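Local coordinates for carbohydrate deacetylase (Enterococcus faecalis, PDB 2I5I), which probably removes acetyl groups from acetylated carbohydrates, a magnesium-dependent step in oligosaccharide breakdown, at residues F14-A19 against Q223-Y228; L181-D186 against L195-M200. All coordinates share one frame; numbering follows the deposited sequence. Where two conformers were deposited one is given.

Contact 1 of 2, residues F14-A19 against Q223-Y228; sequences FGYTPA and QNQSGY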
ATOM      1  N   PHE A  14     -11.514 -15.538 -13.281  1.00 20.64           N
ATOM      2  CA  PHE A  14     -10.651 -14.943 -12.229  1.00 20.11           C
ATOM      3  C   PHE A  14     -10.633 -15.813 -10.996  1.00 20.39           C
ATOM      4  O   PHE A  14     -11.659 -16.350 -10.569  1.00 17.98           O
ATOM      5  CB  PHE A  14     -11.119 -13.527 -11.908  1.00 22.67           C
ATOM      6  CG  PHE A  14     -10.037 -12.641 -11.294  1.00 18.74           C
ATOM      7  CD1 PHE A  14      -8.923 -12.306 -12.057  1.00 17.20           C
ATOM      8  CD2 PHE A  14     -10.176 -12.182 -10.001  1.00 17.85           C
ATOM      9  CE1 PHE A  14      -7.939 -11.502 -11.494  1.00 22.58           C
ATOM     10  CE2 PHE A  14      -9.196 -11.371  -9.433  1.00 25.35           C
ATOM     11  CZ  PHE A  14      -8.100 -11.035 -10.200  1.00 22.00           C
ATOM     12  N   GLY A  15      -9.475 -16.015 -10.357  1.00 16.81           N
ATOM     13  CA  GLY A  15      -9.371 -16.852  -9.189  1.00 19.89           C
ATOM     14  C   GLY A  15      -9.377 -18.340  -9.472  1.00 16.63           C
ATOM     15  O   GLY A  15      -9.308 -19.133  -8.532  1.00 19.74           O
ATOM     16  N   TYR A  16      -9.461 -18.737 -10.739  1.00 18.14           N
ATOM     17  CA  TYR A  16      -9.477 -20.145 -11.101  1.00 14.94           C
ATOM     18  C   TYR A  16      -8.213 -20.816 -10.581  1.00 19.07           C
ATOM     19  O   TYR A  16      -8.226 -21.798  -9.834  1.00 25.40           O
ATOM     20  CB  TYR A  16      -9.632 -20.271 -12.606  1.00 20.90           C
ATOM     21  CG  TYR A  16     -10.012 -21.622 -13.155  1.00 21.33           C
ATOM     22  CD1 TYR A  16     -10.517 -22.640 -12.353  1.00 22.87           C
ATOM     23  CD2 TYR A  16      -9.857 -21.866 -14.511  1.00 23.49           C
ATOM     24  CE1 TYR A  16     -10.849 -23.857 -12.912  1.00 22.08           C
ATOM     25  CE2 TYR A  16     -10.195 -23.088 -15.073  1.00 24.28           C
ATOM     26  CZ  TYR A  16     -10.689 -24.080 -14.262  1.00 29.33           C
ATOM     27  OH  TYR A  16     -11.026 -25.300 -14.818  1.00 37.77           O
ATOM     28  N   THR A  17      -7.070 -20.279 -11.008  0.50 18.77           N
ATOM     29  CA  THR A  17      -5.768 -20.705 -10.488  0.50 15.48           C
ATOM     30  C   THR A  17      -4.849 -19.485 -10.390  0.50 18.48           C
ATOM     31  O   THR A  17      -5.091 -18.467 -11.048  0.50 19.57           O
ATOM     32  CB  THR A  17      -5.127 -21.842 -11.285  0.50 20.96           C
ATOM     33  OG1 THR A  17      -4.118 -21.348 -12.164  0.50 29.17           O
ATOM     34  CG2 THR A  17      -6.032 -22.567 -12.294  0.50 28.37           C
ATOM     35  N   PRO A  18      -3.801 -19.542  -9.582  1.00 19.67           N
ATOM     36  CA  PRO A  18      -2.879 -18.394  -9.479  1.00 22.61           C
ATOM     37  C   PRO A  18      -2.381 -17.837 -10.801  1.00 20.43           C
ATOM     38  O   PRO A  18      -2.301 -16.625 -10.971  1.00 20.55           O
ATOM     39  CB  PRO A  18      -1.710 -19.001  -8.667  1.00 23.19           C
ATOM     40  CG  PRO A  18      -2.434 -19.951  -7.755  1.00 20.05           C
ATOM     41  CD  PRO A  18      -3.404 -20.638  -8.707  1.00 19.68           C
ATOM     42  N   ALA A  19      -2.016 -18.645 -11.794  1.00 16.25           N
ATOM     43  CA  ALA A  19      -1.546 -18.152 -13.066  1.00 18.02           C
ATOM     44  C   ALA A  19      -2.652 -17.605 -13.973  1.00 20.25           C
ATOM     45  O   ALA A  19      -2.411 -16.711 -14.771  1.00 17.47           O
ATOM     46  CB  ALA A  19      -0.825 -19.248 -13.857  1.00 22.65           C
ATOM     47  N   GLN A 223      -3.274 -26.608 -15.921  1.00 25.75           N
ATOM     48  CA  GLN A 223      -3.095 -27.807 -16.743  1.00 25.89           C
ATOM     49  C   GLN A 223      -3.863 -29.013 -16.208  1.00 27.47           C
ATOM     50  O   GLN A 223      -4.320 -29.890 -16.949  1.00 31.67           O
ATOM     51  CB  GLN A 223      -1.622 -28.187 -16.771  1.00 31.48           C
ATOM     52  CG  GLN A 223      -0.721 -27.536 -17.796  1.00 40.15           C
ATOM     53  CD  GLN A 223       0.464 -28.468 -18.064  1.00 34.79           C
ATOM     54  OE1 GLN A 223       0.985 -29.059 -17.117  1.00 32.00           O
ATOM     55  NE2 GLN A 223       0.850 -28.595 -19.324  1.00 34.11           N
ATOM     56  N   ASN A 224      -3.968 -29.080 -14.892  1.00 21.03           N
ATOM     57  CA  ASN A 224      -4.572 -30.206 -14.209  1.00 24.42           C
ATOM     58  C   ASN A 224      -6.102 -30.172 -14.345  1.00 31.98           C
ATOM     59  O   ASN A 224      -6.744 -31.210 -14.271  1.00 36.57           O
ATOM     60  CB  ASN A 224      -4.215 -30.187 -12.731  1.00 25.53           C
ATOM     61  CG  ASN A 224      -2.757 -30.582 -12.462  1.00 23.34           C
ATOM     62  OD1 ASN A 224      -2.064 -31.093 -13.327  1.00 30.88           O
ATOM     63  ND2 ASN A 224      -2.323 -30.326 -11.234  1.00 37.35           N
ATOM     64  N   GLN A 225      -6.613 -28.956 -14.516  1.00 26.80           N
ATOM     65  CA  GLN A 225      -7.997 -28.633 -14.263  1.00 37.40           C
ATOM     66  C   GLN A 225      -8.800 -28.208 -15.475  1.00 35.13           C
ATOM     67  O   GLN A 225     -10.021 -28.406 -15.449  1.00 40.43           O
ATOM     68  CB  GLN A 225      -8.081 -27.501 -13.202  1.00 33.95           C
ATOM     69  CG  GLN A 225      -8.675 -28.101 -11.922  1.00 42.63           C
ATOM     70  CD  GLN A 225     -10.144 -28.405 -12.180  1.00 58.66           C
ATOM     71  OE1 GLN A 225     -10.610 -29.536 -12.213  1.00 75.68           O
ATOM     72  NE2 GLN A 225     -10.923 -27.362 -12.420  1.00 76.20           N
ATOM     73  N   SER A 226      -8.122 -27.643 -16.473  1.00 30.39           N
ATOM     74  CA  SER A 226      -8.857 -27.322 -17.677  1.00 29.50           C
ATOM     75  C   SER A 226      -8.289 -27.841 -18.984  1.00 36.00           C
ATOM     76  O   SER A 226      -7.126 -27.640 -19.316  1.00 34.05           O
ATOM     77  CB  SER A 226      -8.936 -25.783 -17.831  1.00 28.18           C
ATOM     78  OG  SER A 226     -10.191 -25.544 -18.450  1.00 29.82           O
ATOM     79  N   GLY A 227      -9.181 -28.466 -19.761  1.00 32.08           N
ATOM     80  CA  GLY A 227      -8.847 -28.828 -21.119  1.00 32.78           C
ATOM     81  C   GLY A 227      -8.579 -27.642 -22.025  1.00 29.86           C
ATOM     82  O   GLY A 227      -7.900 -27.847 -23.025  1.00 37.11           O
ATOM     83  N   TYR A 228      -9.068 -26.447 -21.698  1.00 30.04           N
ATOM     84  CA  TYR A 228      -8.725 -25.233 -22.428  1.00 26.86           C
ATOM     85  C   TYR A 228      -7.553 -24.559 -21.711  1.00 28.77           C
ATOM     86  O   TYR A 228      -7.744 -23.804 -20.759  1.00 23.92           O
ATOM     87  CB  TYR A 228      -9.888 -24.245 -22.538  1.00 23.99           C
ATOM     88  CG  TYR A 228      -9.685 -23.123 -23.538  1.00 19.68           C
ATOM     89  CD1 TYR A 228      -9.374 -23.371 -24.868  1.00 26.09           C
ATOM     90  CD2 TYR A 228      -9.798 -21.783 -23.185  1.00 27.81           C
ATOM     91  CE1 TYR A 228      -9.182 -22.358 -25.799  1.00 26.70           C
ATOM     92  CE2 TYR A 228      -9.614 -20.760 -24.095  1.00 24.49           C
ATOM     93  CZ  TYR A 228      -9.309 -21.043 -25.408  1.00 23.47           C
ATOM     94  OH  TYR A 228      -9.115 -20.037 -26.322  1.00 27.67           O
TER
HETATM   95  O   HOH W   1     -12.448 -25.301 -17.370  1.00 42.04           O
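The phenol end of Tyr16 carries nearly the whole contact, reaching the turn where helix 220-225 gives way to loop at Gln225 and Ser226. Its hydroxyl lies between these two residues, with Tyr16 OH 3.7 Å from Ser226 CB on an oblique approach to the ring and 3.3 Å from the backbone Gln225 O. The Gln225 side chain, bent at its second torsion, brings its amide to the ring edge close to the ring plane. The two flat groups stand almost perpendicular, at 88°, so they do not stack. One water ties the segments together more definitely: it is hydrogen-bonded to Tyr16 OH at 2.9 Å and also to Ser226 OG, forming a bridge between the two hydroxyl-bearing side chains. With Tyr16 CG anti to the backbone N (chi1 -165°), the ring extends toward Gln225 and Ser226. The Tyr16 loop is anchored by Ser42 OG, which hydrogen-bonds Gly15 O. Just beyond, Thr17 occupies the N-cap position of helix 18-29, and Asp219 ties down the helix start by accepting from Ala19 N and pairing with Thr17 OG1. The Tyr16 side chain lies about 5 Å from that of His130, a predicted magnesium ligand, which places this contact beside the probable active site. In the fold, it brings the loop between strand 13-14 and helix 18-29 against the end of helix 220-225, whose Ile221 and Leu222 pack on Thr17, while Phe217 of the second subunit packs on Ala19.

Contact 2 of 2, residues L181-D186 against L195-M200; sequences LYQFYD and LQLLDM
Leu197 reaches Leu181, Gln183 and Phe184 with an extended side chain: CG sits anti to its carbonyl carbon (chi1 -67°), and the second torsion (174°) carries CD1 straight out from helix 191-203 while CD2 branches off to the side. Gln183 comes to meet it by a different route, its chain bending at chi2 (98°) and bringing the amide obliquely across the leucine. The CD2 methyl of Leu197 is consequently touched by two residues, lying 4.0 Å from Leu181 CB and 3.3 Å from Gln183 OE1. The other branch, Leu197 CD1, rests 4.2 Å from Phe184 CB. The Leu181 side chain reaches the helix backbone with one methyl, Leu181 CD1 lying 3.9 Å from Leu197 O. All of these are van der Waals contacts. Gln183 OE1 pays for its position, since the contact buries it against a methyl and it has no polar partner in the model. On the far side of the amide, Gln183 CD stands 4.1 Å above the centre of the Tyr182 ring, so the amide lies between the ring on one face and the leucine methyl on the other. Phe184 is the centre of an inverse gamma turn, and its ring leads away from the helix to pack on Cys213 and Ile238. Leu181 and Leu197 both also touch Ile211 of strand 208-213, which pairs in parallel with strand 179-181. Strand, loop, helix and second parallel strand thus form a beta-alpha-beta crossover, with Leu197 as the helix residue packed against the end of strand 179-181 and the loop after it, within the parallel sheet of this probable deacetylase.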
ATOM      1  N   LEU A 181     -20.964 -11.394 -27.610  1.00 26.53           N
ATOM      2  CA  LEU A 181     -19.984 -11.828 -28.594  1.00 23.38           C
ATOM      3  C   LEU A 181     -19.038 -12.849 -27.942  1.00 31.28           C
ATOM      4  O   LEU A 181     -18.092 -12.486 -27.233  1.00 26.69           O
ATOM      5  CB  LEU A 181     -19.236 -10.636 -29.174  1.00 30.32           C
ATOM      6  CG  LEU A 181     -20.164  -9.537 -29.728  1.00 32.05           C
ATOM      7  CD1 LEU A 181     -19.371  -8.391 -30.315  1.00 29.92           C
ATOM      8  CD2 LEU A 181     -21.115 -10.123 -30.764  1.00 35.15           C
ATOM      9  N   TYR A 182     -19.340 -14.116 -28.184  1.00 28.03           N
ATOM     10  CA  TYR A 182     -18.726 -15.285 -27.595  1.00 25.57           C
ATOM     11  C   TYR A 182     -17.717 -15.963 -28.524  1.00 23.19           C
ATOM     12  O   TYR A 182     -17.238 -17.041 -28.166  1.00 24.12           O
ATOM     13  CB  TYR A 182     -19.817 -16.306 -27.223  1.00 28.31           C
ATOM     14  CG  TYR A 182     -20.603 -16.767 -28.444  1.00 29.82           C
ATOM     15  CD1 TYR A 182     -21.674 -16.016 -28.910  1.00 34.96           C
ATOM     16  CD2 TYR A 182     -20.280 -17.929 -29.129  1.00 32.38           C
ATOM     17  CE1 TYR A 182     -22.401 -16.410 -30.025  1.00 32.53           C
ATOM     18  CE2 TYR A 182     -20.995 -18.341 -30.246  1.00 34.87           C
ATOM     19  CZ  TYR A 182     -22.057 -17.572 -30.677  1.00 39.71           C
ATOM     20  OH  TYR A 182     -22.779 -17.969 -31.785  1.00 43.28           O
ATOM     21  N   GLN A 183     -17.427 -15.395 -29.682  1.00 26.46           N
ATOM     22  CA  GLN A 183     -16.744 -16.113 -30.750  1.00 25.88           C
ATOM     23  C   GLN A 183     -15.234 -16.235 -30.557  1.00 23.60           C
ATOM     24  O   GLN A 183     -14.608 -17.065 -31.229  1.00 26.15           O
ATOM     25  CB  GLN A 183     -17.044 -15.447 -32.100  1.00 26.24           C
ATOM     26  CG  GLN A 183     -18.489 -15.687 -32.534  1.00 30.43           C
ATOM     27  CD  GLN A 183     -19.366 -14.504 -32.182  1.00 35.61           C
ATOM     28  OE1 GLN A 183     -19.109 -13.794 -31.215  1.00 30.68           O
ATOM     29  NE2 GLN A 183     -20.412 -14.295 -32.970  1.00 41.15           N
ATOM     30  N   PHE A 184     -14.693 -15.443 -29.636  1.00 25.75           N
ATOM     31  CA  PHE A 184     -13.241 -15.414 -29.431  1.00 26.86           C
ATOM     32  C   PHE A 184     -12.814 -16.563 -28.540  1.00 19.92           C
ATOM     33  O   PHE A 184     -12.747 -16.413 -27.324  1.00 24.72           O
ATOM     34  CB  PHE A 184     -12.826 -14.076 -28.837  1.00 29.27           C
ATOM     35  CG  PHE A 184     -11.331 -13.834 -28.745  1.00 28.08           C
ATOM     36  CD1 PHE A 184     -10.546 -13.668 -29.872  1.00 28.23           C
ATOM     37  CD2 PHE A 184     -10.744 -13.753 -27.493  1.00 30.15           C
ATOM     38  CE1 PHE A 184      -9.189 -13.424 -29.769  1.00 26.46           C
ATOM     39  CE2 PHE A 184      -9.387 -13.531 -27.378  1.00 27.11           C
ATOM     40  CZ  PHE A 184      -8.618 -13.374 -28.520  1.00 24.77           C
ATOM     41  N   TYR A 185     -12.541 -17.722 -29.137  1.00 24.11           N
ATOM     42  CA  TYR A 185     -12.310 -18.942 -28.414  1.00 30.22           C
ATOM     43  C   TYR A 185     -11.682 -20.037 -29.274  1.00 33.51           C
ATOM     44  O   TYR A 185     -12.100 -20.264 -30.407  1.00 27.38           O
ATOM     45  CB  TYR A 185     -13.643 -19.467 -27.839  1.00 29.69           C
ATOM     46  CG  TYR A 185     -13.489 -20.798 -27.153  1.00 29.31           C
ATOM     47  CD1 TYR A 185     -12.916 -20.903 -25.889  1.00 34.16           C
ATOM     48  CD2 TYR A 185     -13.912 -21.959 -27.790  1.00 36.50           C
ATOM     49  CE1 TYR A 185     -12.782 -22.137 -25.281  1.00 39.30           C
ATOM     50  CE2 TYR A 185     -13.772 -23.191 -27.183  1.00 37.39           C
ATOM     51  CZ  TYR A 185     -13.205 -23.275 -25.932  1.00 35.66           C
ATOM     52  OH  TYR A 185     -13.079 -24.516 -25.345  1.00 36.76           O
ATOM     53  N   ASP A 186     -10.694 -20.697 -28.684  1.00 34.30           N
ATOM     54  CA  ASP A 186     -10.035 -21.863 -29.283  1.00 37.47           C
ATOM     55  C   ASP A 186      -9.678 -21.673 -30.742  1.00 32.15           C
ATOM     56  O   ASP A 186      -8.794 -20.863 -31.069  1.00 33.04           O
ATOM     57  CB  ASP A 186     -10.945 -23.075 -29.018  1.00 51.71           C
ATOM     58  CG  ASP A 186     -10.170 -24.378 -29.098  1.00 59.02           C
ATOM     59  OD1 ASP A 186      -8.961 -24.366 -28.783  1.00 49.58           O
ATOM     60  OD2 ASP A 186     -10.750 -25.424 -29.463  1.00 51.88           O
ATOM     61  N   LEU A 195     -10.980  -8.133 -34.797  1.00 27.09           N
ATOM     62  CA  LEU A 195     -11.348  -7.010 -35.654  1.00 31.15           C
ATOM     63  C   LEU A 195     -12.784  -7.219 -36.150  1.00 24.82           C
ATOM     64  O   LEU A 195     -13.580  -6.289 -36.137  1.00 37.11           O
ATOM     65  CB  LEU A 195     -10.400  -6.850 -36.839  1.00 38.68           C
ATOM     66  CG  LEU A 195      -8.908  -6.710 -36.513  1.00 43.33           C
ATOM     67  CD1 LEU A 195      -8.063  -6.553 -37.765  1.00 45.36           C
ATOM     68  CD2 LEU A 195      -8.659  -5.526 -35.594  1.00 30.18           C
ATOM     69  N   GLN A 196     -13.043  -8.451 -36.544  1.00 25.56           N
ATOM     70  CA  GLN A 196     -14.349  -8.919 -36.980  1.00 31.70           C
ATOM     71  C   GLN A 196     -15.430  -8.603 -35.958  1.00 33.72           C
ATOM     72  O   GLN A 196     -16.479  -8.047 -36.247  1.00 34.74           O
ATOM     73  CB  GLN A 196     -14.346 -10.430 -37.190  1.00 39.40           C
ATOM     74  CG  GLN A 196     -14.001 -10.937 -38.582  1.00 56.06           C
ATOM     75  CD  GLN A 196     -13.712 -12.436 -38.522  1.00 57.58           C
ATOM     76  OE1 GLN A 196     -14.582 -13.200 -38.100  1.00 65.38           O
ATOM     77  NE2 GLN A 196     -12.507 -12.838 -38.915  1.00 66.42           N
ATOM     78  N   LEU A 197     -15.153  -8.986 -34.709  1.00 28.36           N
ATOM     79  CA  LEU A 197     -16.129  -8.695 -33.669  1.00 32.77           C
ATOM     80  C   LEU A 197     -16.281  -7.192 -33.494  1.00 29.17           C
ATOM     81  O   LEU A 197     -17.363  -6.697 -33.195  1.00 31.85           O
ATOM     82  CB  LEU A 197     -15.707  -9.347 -32.356  1.00 29.92           C
ATOM     83  CG  LEU A 197     -15.728 -10.865 -32.314  1.00 27.57           C
ATOM     84  CD1 LEU A 197     -15.136 -11.374 -31.004  1.00 26.47           C
ATOM     85  CD2 LEU A 197     -17.143 -11.412 -32.500  1.00 37.53           C
ATOM     86  N   LEU A 198     -15.180  -6.463 -33.682  1.00 27.07           N
ATOM     87  CA  LEU A 198     -15.283  -5.012 -33.477  1.00 32.28           C
ATOM     88  C   LEU A 198     -16.155  -4.410 -34.574  1.00 30.43           C
ATOM     89  O   LEU A 198     -17.010  -3.558 -34.357  1.00 26.83           O
ATOM     90  CB  LEU A 198     -13.897  -4.370 -33.431  1.00 29.70           C
ATOM     91  CG  LEU A 198     -12.996  -4.743 -32.251  1.00 25.46           C
ATOM     92  CD1 LEU A 198     -11.618  -4.107 -32.405  1.00 24.94           C
ATOM     93  CD2 LEU A 198     -13.645  -4.331 -30.939  1.00 23.55           C
ATOM     94  N   ASP A 199     -15.944  -4.863 -35.803  1.00 33.00           N
ATOM     95  CA  ASP A 199     -16.773  -4.338 -36.885  1.00 38.58           C
ATOM     96  C   ASP A 199     -18.241  -4.657 -36.621  1.00 33.52           C
ATOM     97  O   ASP A 199     -19.129  -3.844 -36.879  1.00 41.90           O
ATOM     98  CB  ASP A 199     -16.320  -4.934 -38.213  1.00 39.26           C
ATOM     99  CG  ASP A 199     -14.946  -4.469 -38.645  1.00 37.15           C
ATOM    100  OD1 ASP A 199     -14.585  -3.326 -38.298  1.00 36.09           O
ATOM    101  OD2 ASP A 199     -14.264  -5.260 -39.328  1.00 45.52           O
HETATM  102  N   MSE A 200     -18.483  -5.856 -36.098  1.00 38.11           N
HETATM  103  CA  MSE A 200     -19.848  -6.254 -35.740  1.00 33.86           C
HETATM  104  C   MSE A 200     -20.391  -5.200 -34.778  1.00 38.61           C
HETATM  105  O   MSE A 200     -21.509  -4.710 -34.935  1.00 37.65           O
HETATM  106  CB  MSE A 200     -19.936  -7.650 -35.147  1.00 33.75           C
HETATM  107  CG  MSE A 200     -19.892  -8.811 -36.136  1.00 33.62           C
HETATM  108 SE   MSE A 200     -19.867 -10.421 -35.300  0.75 49.99          SE
HETATM  109  CE  MSE A 200     -20.375 -11.502 -36.637  1.00 64.20           C
TER

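Contact 2 is buried and largely apolar, though it encloses the Gln183 amide oxygen, and holds helix 191-203 against the loop that leaves strand 179-181; contact 1 is only partly buried, polar and water-bridged, and lies beside the predicted metal site. They share no helix or strand, and their centres are about 23 Å apart, yet their segments meet directly. Tyr228 OH lies 2.9 Å from Asp186 N in a probable hydrogen bond, and the rings of Tyr228 and Tyr185 touch. Both segments of contact 2 fall between the two segments of contact 1 in sequence. One thus packs a helix within a local crossover, whereas the other joins distant parts of the sequence near the probable active site.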